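Local atomic coordinates of putative lipoprotein YcdA (Bacillus subtilis subsp. subtilis str. 168, PDB entry 4R4G), a protein that is of unknown function but is a putative membrane-attached lipoprotein, pairing an Ig-like domain with a second, mixed alpha-beta domain. Residues A[61-74]-A[98-112]. Residues are numbered along the deposited sequence; the frame is centred on the assembly and turned at random. Where two conformers were deposited one is given.
Sequences DFTLYQGDTKMSDT and LFFVVDKGKQYELNY
Leu64 presses its CB over one face of the Phe100 ring, 3.6 Å from the ring centroid, and beyond this bump the leucine's two methyls part toward different neighbours. With CG anti to the backbone N (chi1 -165°), CD2 reaches Val102 CG1 at 3.6 Å, while CD1 drops into the hollow between Tyr108 CB and Leu110 CD1. Further along the same side of strand 62-66, the Phe62 ring is clasped on both faces: Leu98 CD1 sits over one, and Tyr112 CD1 lies 3.4 Å from Phe62 CZ across the other, the two ring planes inclined at 34°. Beneath these side chains, strand 62-66 runs antiparallel to strand 107-112, with paired backbone bonds at Thr63-Asn111 and Tyr65-Glu109. The strand ends at a type II' turn from Gln66 to Thr69, where Gly67 N bonds to Gln107 O. Gln66 lays its extended chain against Lys106 CB and the edge of the Tyr108 ring, and its amide grips Asp103 twice: OE1 accepts from Asp103 N at 2.7 Å, and NE2 donates in plane to the anti lone pair of Asp103 OD2 at 3.1 Å. A leucine here would probably leave Asp103 N and OD2 without these mates, and the Asp103 carboxylate freer to turn. Beyond the hairpin, the chain crosses to strand 93-102, where Val101 N bonds to Ser72 O and Thr74 N to Phe99 O. The contact thus joins the two antiparallel sheets of the Ig-like domain: strand 107-112 is flanked on its other side by strand 125-130, strand 93-102 pairs with 39-48, and Val17 and Ile19 of strand 16-25 meet Phe62 and Leu110 from the facing sheet.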
loop_
_atom_site.group_PDB
_atom_site.type_symbol
_atom_site.label_atom_id
_atom_site.label_comp_id
_atom_site.label_asym_id
_atom_site.label_seq_id
_atom_site.Cartn_x
_atom_site.Cartn_y
_atom_site.Cartn_z
ATOM N N ASP A 61 16.041 -27.176 5.104
ATOM C CA ASP A 61 15.596 -28.409 5.759
ATOM C C ASP A 61 14.077 -28.452 5.826
ATOM O O ASP A 61 13.493 -29.465 6.232
ATOM C CB ASP A 61 16.183 -28.537 7.182
ATOM C CG ASP A 61 17.684 -28.472 7.240
ATOM O OD1 ASP A 61 18.332 -28.805 6.219
ATOM O OD2 ASP A 61 18.215 -28.098 8.301
ATOM N N PHE A 62 13.424 -27.342 5.466
ATOM C CA PHE A 62 11.964 -27.277 5.498
ATOM C C PHE A 62 11.421 -27.108 4.104
ATOM O O PHE A 62 12.008 -26.391 3.292
ATOM C CB PHE A 62 11.459 -26.126 6.392
ATOM C CG PHE A 62 11.912 -26.145 7.835
ATOM C CD1 PHE A 62 13.168 -25.660 8.194
ATOM C CD2 PHE A 62 11.066 -26.606 8.839
ATOM C CE1 PHE A 62 13.572 -25.638 9.525
ATOM C CE2 PHE A 62 11.468 -26.574 10.175
ATOM C CZ PHE A 62 12.715 -26.079 10.510
ATOM N N THR A 63 10.300 -27.783 3.824
ATOM C CA THR A 63 9.576 -27.701 2.555
ATOM C C THR A 63 8.108 -27.513 2.884
ATOM O O THR A 63 7.631 -28.010 3.911
ATOM C CB THR A 63 9.823 -28.927 1.655
ATOM O OG1 THR A 63 9.370 -30.096 2.326
ATOM C CG2 THR A 63 11.288 -29.101 1.267
ATOM N N LEU A 64 7.391 -26.788 2.032
ATOM C CA LEU A 64 5.968 -26.623 2.236
ATOM C C LEU A 64 5.216 -27.159 1.059
ATOM O O LEU A 64 5.600 -26.917 -0.085
ATOM C CB LEU A 64 5.589 -25.145 2.463
ATOM C CG LEU A 64 4.200 -24.908 3.036
ATOM C CD1 LEU A 64 4.251 -24.764 4.526
ATOM C CD2 LEU A 64 3.617 -23.710 2.476
ATOM N N TYR A 65 4.115 -27.841 1.338
ATOM C CA TYR A 65 3.192 -28.336 0.340
ATOM C C TYR A 65 1.890 -27.617 0.512
ATOM O O TYR A 65 1.459 -27.387 1.640
ATOM C CB TYR A 65 2.995 -29.855 0.444
ATOM C CG TYR A 65 4.170 -30.647 -0.095
ATOM C CD1 TYR A 65 5.316 -30.849 0.673
ATOM C CD2 TYR A 65 4.133 -31.210 -1.365
ATOM C CE1 TYR A 65 6.402 -31.572 0.178
ATOM C CE2 TYR A 65 5.237 -31.879 -1.895
ATOM C CZ TYR A 65 6.364 -32.073 -1.115
ATOM O OH TYR A 65 7.416 -32.808 -1.618
ATOM N N GLN A 66 1.285 -27.214 -0.607
ATOM C CA GLN A 66 -0.050 -26.645 -0.686
ATOM C C GLN A 66 -0.841 -27.678 -1.408
ATOM O O GLN A 66 -0.511 -28.007 -2.556
ATOM C CB GLN A 66 -0.027 -25.315 -1.407
ATOM C CG GLN A 66 -1.361 -24.654 -1.468
ATOM C CD GLN A 66 -1.255 -23.476 -2.355
ATOM O OE1 GLN A 66 -0.945 -22.374 -1.910
ATOM N NE2 GLN A 66 -1.452 -23.710 -3.637
ATOM N N GLY A 67 -1.785 -28.289 -0.706
ATOM C CA GLY A 67 -2.502 -29.437 -1.232
ATOM C C GLY A 67 -1.477 -30.544 -1.310
ATOM O O GLY A 67 -0.799 -30.836 -0.304
ATOM N N ASP A 68 -1.281 -31.082 -2.533
ATOM C CA ASP A 68 -0.272 -32.113 -2.806
ATOM C C ASP A 68 0.922 -31.526 -3.574
ATOM O O ASP A 68 1.827 -32.258 -3.914
ATOM C CB ASP A 68 -0.879 -33.291 -3.596
ATOM C CG ASP A 68 -1.870 -34.147 -2.832
ATOM O OD1 ASP A 68 -1.840 -34.119 -1.583
ATOM O OD2 ASP A 68 -2.641 -34.884 -3.481
ATOM N N THR A 69 0.930 -30.224 -3.843
ATOM C CA THR A 69 1.963 -29.534 -4.627
ATOM C C THR A 69 3.003 -28.858 -3.743
ATOM O O THR A 69 2.651 -28.085 -2.849
ATOM C CB THR A 69 1.292 -28.464 -5.542
ATOM O OG1 THR A 69 0.241 -29.064 -6.309
ATOM C CG2 THR A 69 2.282 -27.752 -6.465
ATOM N N LYS A 70 4.284 -29.099 -4.045
ATOM C CA LYS A 70 5.397 -28.442 -3.369
ATOM C C LYS A 70 5.410 -26.987 -3.778
ATOM O O LYS A 70 5.249 -26.681 -4.968
ATOM C CB LYS A 70 6.732 -29.130 -3.715
ATOM C CG LYS A 70 7.885 -28.769 -2.783
ATOM C CD LYS A 70 9.152 -29.544 -3.099
ATOM C CE LYS A 70 10.361 -28.865 -2.509
ATOM N NZ LYS A 70 11.594 -29.684 -2.653
HETATM N N MSE A 71 5.527 -26.084 -2.789
HETATM C CA MSE A 71 5.591 -24.641 -3.029
HETATM C C MSE A 71 7.044 -24.139 -2.955
HETATM O O MSE A 71 7.894 -24.740 -2.301
HETATM C CB MSE A 71 4.712 -23.873 -2.034
HETATM C CG MSE A 71 3.228 -24.167 -2.168
HETATM SE SE MSE A 71 2.464 -24.052 -3.993
HETATM C CE MSE A 71 2.097 -22.232 -4.108
ATOM N N SER A 72 7.321 -23.023 -3.620
ATOM C CA SER A 72 8.643 -22.404 -3.626
ATOM C C SER A 72 8.951 -21.776 -2.286
ATOM O O SER A 72 8.084 -21.197 -1.630
ATOM C CB SER A 72 8.727 -21.320 -4.703
ATOM O OG SER A 72 8.386 -21.762 -6.007
ATOM N N ASP A 73 10.197 -21.839 -1.900
ATOM C CA ASP A 73 10.609 -21.121 -0.721
ATOM C C ASP A 73 10.948 -19.724 -1.208
ATOM O O ASP A 73 11.320 -19.544 -2.378
ATOM C CB ASP A 73 11.784 -21.819 -0.015
ATOM C CG ASP A 73 12.941 -22.132 -0.927
ATOM O OD1 ASP A 73 12.761 -22.974 -1.849
ATOM O OD2 ASP A 73 14.031 -21.538 -0.726
ATOM N N THR A 74 10.751 -18.723 -0.377
ATOM C CA THR A 74 11.095 -17.408 -0.871
ATOM C C THR A 74 11.879 -16.678 0.199
ATOM O O THR A 74 12.164 -17.251 1.252
ATOM C CB THR A 74 9.891 -16.677 -1.426
ATOM O OG1 THR A 74 10.374 -15.540 -2.119
ATOM C CG2 THR A 74 8.869 -16.293 -0.370
ATOM N N LEU A 98 10.434 -18.810 8.250
ATOM C CA LEU A 98 10.454 -19.499 6.970
ATOM C C LEU A 98 9.409 -18.852 6.099
ATOM O O LEU A 98 8.387 -18.392 6.599
ATOM C CB LEU A 98 10.211 -21.009 7.107
ATOM C CG LEU A 98 10.960 -21.775 8.178
ATOM C CD1 LEU A 98 10.273 -23.073 8.438
ATOM C CD2 LEU A 98 12.444 -21.988 7.809
ATOM N N PHE A 99 9.681 -18.765 4.805
ATOM C CA PHE A 99 8.822 -18.071 3.859
ATOM C C PHE A 99 8.550 -18.953 2.647
ATOM O O PHE A 99 9.478 -19.552 2.090
ATOM C CB PHE A 99 9.495 -16.754 3.436
ATOM C CG PHE A 99 9.851 -15.822 4.571
ATOM C CD1 PHE A 99 11.040 -15.978 5.271
ATOM C CD2 PHE A 99 9.031 -14.744 4.891
ATOM C CE1 PHE A 99 11.366 -15.123 6.323
ATOM C CE2 PHE A 99 9.356 -13.890 5.943
ATOM C CZ PHE A 99 10.511 -14.096 6.663
ATOM N N PHE A 100 7.272 -19.043 2.254
ATOM C CA PHE A 100 6.841 -19.892 1.160
ATOM C C PHE A 100 5.783 -19.219 0.337
ATOM O O PHE A 100 4.863 -18.630 0.891
ATOM C CB PHE A 100 6.300 -21.228 1.691
ATOM C CG PHE A 100 7.299 -22.046 2.472
ATOM C CD1 PHE A 100 8.242 -22.831 1.821
ATOM C CD2 PHE A 100 7.290 -22.041 3.864
ATOM C CE1 PHE A 100 9.174 -23.575 2.543
ATOM C CE2 PHE A 100 8.211 -22.801 4.586
ATOM C CZ PHE A 100 9.159 -23.547 3.921
ATOM N N VAL A 101 5.899 -19.341 -0.987
ATOM C CA VAL A 101 4.954 -18.776 -1.943
ATOM C C VAL A 101 3.708 -19.660 -1.920
ATOM O O VAL A 101 3.801 -20.848 -2.232
ATOM C CB VAL A 101 5.586 -18.679 -3.362
ATOM C CG1 VAL A 101 4.637 -18.023 -4.344
ATOM C CG2 VAL A 101 6.927 -17.958 -3.327
ATOM N N VAL A 102 2.560 -19.074 -1.541
ATOM C CA VAL A 102 1.267 -19.755 -1.379
ATOM C C VAL A 102 0.084 -18.949 -1.943
ATOM O O VAL A 102 0.101 -17.717 -1.985
ATOM C CB VAL A 102 0.975 -20.072 0.128
ATOM C CG1 VAL A 102 1.942 -21.103 0.686
ATOM C CG2 VAL A 102 0.954 -18.806 1.004
ATOM N N ASP A 103 -0.970 -19.680 -2.292
ATOM C CA ASP A 103 -2.288 -19.194 -2.668
ATOM C C ASP A 103 -3.080 -19.173 -1.342
ATOM O O ASP A 103 -3.153 -20.196 -0.664
ATOM C CB ASP A 103 -2.908 -20.107 -3.746
ATOM C CG ASP A 103 -2.122 -20.137 -5.049
ATOM O OD1 ASP A 103 -2.141 -19.127 -5.773
ATOM O OD2 ASP A 103 -1.531 -21.197 -5.372
ATOM N N LYS A 104 -3.535 -17.990 -0.905
ATOM C CA LYS A 104 -4.241 -17.734 0.369
ATOM C C LYS A 104 -5.359 -18.744 0.633
ATOM O O LYS A 104 -6.110 -19.095 -0.286
ATOM C CB LYS A 104 -4.827 -16.291 0.354
ATOM C CG LYS A 104 -5.507 -15.775 1.644
ATOM C CD LYS A 104 -6.369 -14.525 1.331
ATOM C CE LYS A 104 -7.218 -14.018 2.484
ATOM N NZ LYS A 104 -8.034 -12.821 2.116
ATOM N N GLY A 105 -5.450 -19.163 1.897
ATOM C CA GLY A 105 -6.496 -20.030 2.420
ATOM C C GLY A 105 -6.479 -21.472 1.969
ATOM O O GLY A 105 -7.545 -22.077 1.852
ATOM N N LYS A 106 -5.288 -22.065 1.761
ATOM C CA LYS A 106 -5.255 -23.465 1.357
ATOM C C LYS A 106 -4.800 -24.358 2.526
ATOM O O LYS A 106 -4.662 -23.878 3.663
ATOM C CB LYS A 106 -4.389 -23.668 0.103
ATOM C CG LYS A 106 -4.870 -22.913 -1.151
ATOM C CD LYS A 106 -6.297 -23.240 -1.646
ATOM C CE LYS A 106 -6.674 -22.498 -2.920
ATOM N NZ LYS A 106 -8.112 -22.693 -3.296
ATOM N N GLN A 107 -4.645 -25.663 2.262
ATOM C CA GLN A 107 -4.206 -26.615 3.278
ATOM C C GLN A 107 -2.726 -26.879 3.091
ATOM O O GLN A 107 -2.317 -27.457 2.084
ATOM C CB GLN A 107 -5.042 -27.901 3.246
ATOM C CG GLN A 107 -6.518 -27.673 3.596
ATOM C CD GLN A 107 -6.714 -26.846 4.854
ATOM O OE1 GLN A 107 -6.221 -27.188 5.938
ATOM N NE2 GLN A 107 -7.417 -25.718 4.727
ATOM N N TYR A 108 -1.913 -26.369 4.018
ATOM C CA TYR A 108 -0.467 -26.506 3.921
ATOM C C TYR A 108 0.045 -27.628 4.807
ATOM O O TYR A 108 -0.660 -28.123 5.693
ATOM C CB TYR A 108 0.261 -25.172 4.223
ATOM C CG TYR A 108 -0.431 -23.970 3.600
ATOM C CD1 TYR A 108 -0.486 -23.810 2.213
ATOM C CD2 TYR A 108 -1.067 -23.018 4.393
ATOM C CE1 TYR A 108 -1.168 -22.739 1.635
ATOM C CE2 TYR A 108 -1.731 -21.928 3.824
ATOM C CZ TYR A 108 -1.779 -21.794 2.445
ATOM O OH TYR A 108 -2.447 -20.738 1.883
ATOM N N GLU A 109 1.246 -28.096 4.469
ATOM C CA GLU A 109 1.969 -29.116 5.168
ATOM C C GLU A 109 3.415 -28.707 5.178
ATOM O O GLU A 109 4.008 -28.526 4.120
ATOM C CB GLU A 109 1.753 -30.487 4.545
ATOM C CG GLU A 109 2.500 -31.584 5.288
ATOM C CD GLU A 109 2.156 -33.016 4.932
ATOM O OE1 GLU A 109 1.091 -33.504 5.382
ATOM O OE2 GLU A 109 2.999 -33.674 4.277
ATOM N N LEU A 110 3.960 -28.480 6.385
ATOM C CA LEU A 110 5.349 -28.127 6.593
ATOM C C LEU A 110 6.086 -29.378 6.997
ATOM O O LEU A 110 5.656 -30.044 7.939
ATOM C CB LEU A 110 5.484 -27.028 7.664
ATOM C CG LEU A 110 6.901 -26.528 7.971
ATOM C CD1 LEU A 110 7.377 -25.577 6.919
ATOM C CD2 LEU A 110 6.945 -25.824 9.302
ATOM N N ASN A 111 7.173 -29.717 6.268
ATOM C CA ASN A 111 8.001 -30.888 6.592
ATOM C C ASN A 111 9.387 -30.424 6.952
ATOM O O ASN A 111 9.905 -29.497 6.338
ATOM C CB ASN A 111 8.061 -31.943 5.463
ATOM C CG ASN A 111 8.843 -33.216 5.835
ATOM O OD1 ASN A 111 8.400 -34.045 6.652
ATOM N ND2 ASN A 111 10.042 -33.390 5.272
ATOM N N TYR A 112 9.974 -31.048 8.001
ATOM C CA TYR A 112 11.325 -30.778 8.497
ATOM C C TYR A 112 12.117 -32.054 8.450
ATOM O O TYR A 112 11.687 -33.046 9.040
ATOM C CB TYR A 112 11.349 -30.192 9.913
ATOM C CG TYR A 112 12.748 -30.150 10.506
ATOM C CD1 TYR A 112 13.736 -29.326 9.966
ATOM C CD2 TYR A 112 13.098 -30.968 11.577
ATOM C CE1 TYR A 112 15.017 -29.270 10.521
ATOM C CE2 TYR A 112 14.387 -30.947 12.116
ATOM C CZ TYR A 112 15.344 -30.096 11.588
ATOM O OH TYR A 112 16.622 -30.094 12.111
HETATM O O HOH W 1 18.713 -29.851 10.452
#